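Local coordinates for putative uncharacterized protein TB39.8 (Mycobacterium tuberculosis, PDB 3PO8) that regulates cell growth and peptidoglycan synthesis by binding MviN, and recognises phosphorylated MviN and PknB through this FHA domain, at residues V84-G88 with H89-I93. Residues are numbered along the deposited sequence; the frame is centred on the assembly and turned at random.
Sequences VIRLG and HSEII
Strand 84-87 and the start of strand 90-98 form a beta hairpin with a two-residue turn, a local contact in the six-stranded antiparallel sheet of the FHA beta sandwich. A type II' turn from Leu87 to Ser90 reverses the chain, and Gly88 takes its first corner with a positive phi. Two hydrogen-bonded pairs fix the register: Ile85 N to Ile92 O and Ile92 N to Ile85 O are each 2.8 Å; at the turn Leu87 N to Ser90 O is 3.1 Å and Ser90 N to Leu87 O is 2.8 Å. Asp39 accepts from both His89 N and Ser90 OG, tying the turn to a separate loop.

Ile85, Leu87 and Ile92 share a largely apolar face, with Ser90 its polar member near the turn. Leu87 CD2 meets Ile92 CD1 at 3.9 Å as they cross at a slant, and both residues touch Ile27 of strand 23-28 in the facing sheet. On the outer face Arg86 and Glu91 run side by side, extended in the same direction, and form a salt bridge. Arg86 NE reaches Glu91 OE2 at 3.1 Å with a nearly straight N-H...O angle of 164°. OE2 lies close to the guanidinium plane, but NE approaches from above the carboxylate, the two planes standing 85° apart. With chi1 at 180°, Val84 CG1 is anti to the backbone N and thereby sits over one face of the Arg86 guanidinium, off-centre, 3.7 Å from NH2.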
loop_
_atom_site.group_PDB
_atom_site.type_symbol
_atom_site.label_atom_id
_atom_site.label_comp_id
_atom_site.label_asym_id
_atom_site.label_seq_id
_atom_site.Cartn_x
_atom_site.Cartn_y
_atom_site.Cartn_z
ATOM N N VAL A 84 -2.014 -2.132 8.775
ATOM C CA VAL A 84 -1.713 -3.327 8.009
ATOM C C VAL A 84 -2.713 -3.443 6.875
ATOM O O VAL A 84 -3.941 -3.545 7.089
ATOM C CB VAL A 84 -1.685 -4.592 8.882
ATOM C CG1 VAL A 84 -1.373 -5.804 8.033
ATOM C CG2 VAL A 84 -0.616 -4.432 9.973
ATOM N N ILE A 85 -2.175 -3.345 5.660
ATOM C CA ILE A 85 -2.996 -3.453 4.441
ATOM C C ILE A 85 -3.037 -4.898 3.980
ATOM O O ILE A 85 -2.001 -5.527 3.888
ATOM C CB ILE A 85 -2.423 -2.586 3.304
ATOM C CG1 ILE A 85 -2.254 -1.136 3.758
ATOM C CG2 ILE A 85 -3.333 -2.714 2.066
ATOM C CD1 ILE A 85 -1.269 -0.403 2.895
ATOM N N ARG A 86 -4.215 -5.431 3.686
ATOM C CA ARG A 86 -4.320 -6.772 3.132
ATOM C C ARG A 86 -4.984 -6.753 1.785
ATOM O O ARG A 86 -5.990 -6.086 1.580
ATOM C CB ARG A 86 -5.058 -7.697 4.072
ATOM C CG ARG A 86 -4.241 -7.992 5.291
ATOM C CD ARG A 86 -4.977 -8.855 6.300
ATOM N NE ARG A 86 -4.108 -9.131 7.443
ATOM C CZ ARG A 86 -3.970 -8.366 8.530
ATOM N NH1 ARG A 86 -4.675 -7.253 8.696
ATOM N NH2 ARG A 86 -3.109 -8.740 9.488
ATOM N N LEU A 87 -4.363 -7.458 0.864
ATOM C CA LEU A 87 -4.845 -7.543 -0.498
ATOM C C LEU A 87 -4.378 -8.854 -1.040
ATOM O O LEU A 87 -3.239 -9.257 -0.817
ATOM C CB LEU A 87 -4.308 -6.382 -1.341
ATOM C CG LEU A 87 -2.817 -6.240 -1.620
ATOM C CD1 LEU A 87 -2.600 -5.164 -2.692
ATOM C CD2 LEU A 87 -1.986 -5.902 -0.377
ATOM N N GLY A 88 -5.251 -9.539 -1.751
ATOM C CA GLY A 88 -4.966 -10.899 -2.147
ATOM C C GLY A 88 -4.569 -11.741 -0.956
ATOM O O GLY A 88 -5.279 -11.794 0.047
ATOM N N HIS A 89 -3.419 -12.395 -1.079
ATOM C CA HIS A 89 -2.840 -13.211 -0.045
ATOM C C HIS A 89 -1.713 -12.463 0.655
ATOM O O HIS A 89 -0.958 -13.045 1.441
ATOM C CB HIS A 89 -2.290 -14.505 -0.676
ATOM C CG HIS A 89 -3.241 -15.174 -1.628
ATOM N ND1 HIS A 89 -4.126 -16.153 -1.230
ATOM C CD2 HIS A 89 -3.455 -14.996 -2.953
ATOM C CE1 HIS A 89 -4.836 -16.553 -2.270
ATOM N NE2 HIS A 89 -4.448 -15.864 -3.328
ATOM N N SER A 90 -1.605 -11.163 0.384
ATOM C CA SER A 90 -0.481 -10.368 0.825
ATOM C C SER A 90 -0.844 -9.449 1.992
ATOM O O SER A 90 -1.999 -9.016 2.135
ATOM C CB SER A 90 0.033 -9.502 -0.327
ATOM O OG SER A 90 0.505 -10.277 -1.414
ATOM N N GLU A 91 0.159 -9.120 2.798
ATOM C CA GLU A 91 0.011 -8.224 3.941
ATOM C C GLU A 91 1.133 -7.223 3.888
ATOM O O GLU A 91 2.290 -7.598 3.755
ATOM C CB GLU A 91 0.075 -8.993 5.268
ATOM C CG GLU A 91 -0.911 -10.136 5.375
ATOM C CD GLU A 91 -1.023 -10.667 6.803
ATOM O OE1 GLU A 91 -0.143 -10.339 7.639
ATOM O OE2 GLU A 91 -1.991 -11.411 7.087
ATOM N N ILE A 92 0.781 -5.945 3.996
ATOM C CA ILE A 92 1.750 -4.861 3.965
ATOM C C ILE A 92 1.667 -4.035 5.232
ATOM O O ILE A 92 0.600 -3.542 5.589
ATOM C CB ILE A 92 1.495 -3.967 2.772
ATOM C CG1 ILE A 92 1.777 -4.737 1.483
ATOM C CG2 ILE A 92 2.348 -2.708 2.849
ATOM C CD1 ILE A 92 1.343 -4.039 0.211
ATOM N N ILE A 93 2.791 -3.878 5.910
ATOM C CA ILE A 93 2.882 -3.071 7.120
ATOM C C ILE A 93 3.323 -1.661 6.762
ATOM O O ILE A 93 4.320 -1.464 6.063
ATOM C CB ILE A 93 3.901 -3.673 8.119
ATOM C CG1 ILE A 93 3.547 -5.146 8.414
ATOM C CG2 ILE A 93 3.935 -2.868 9.408
ATOM C CD1 ILE A 93 4.650 -5.952 9.064
HETATM O O HOH W 1 -4.062 -10.844 2.619
#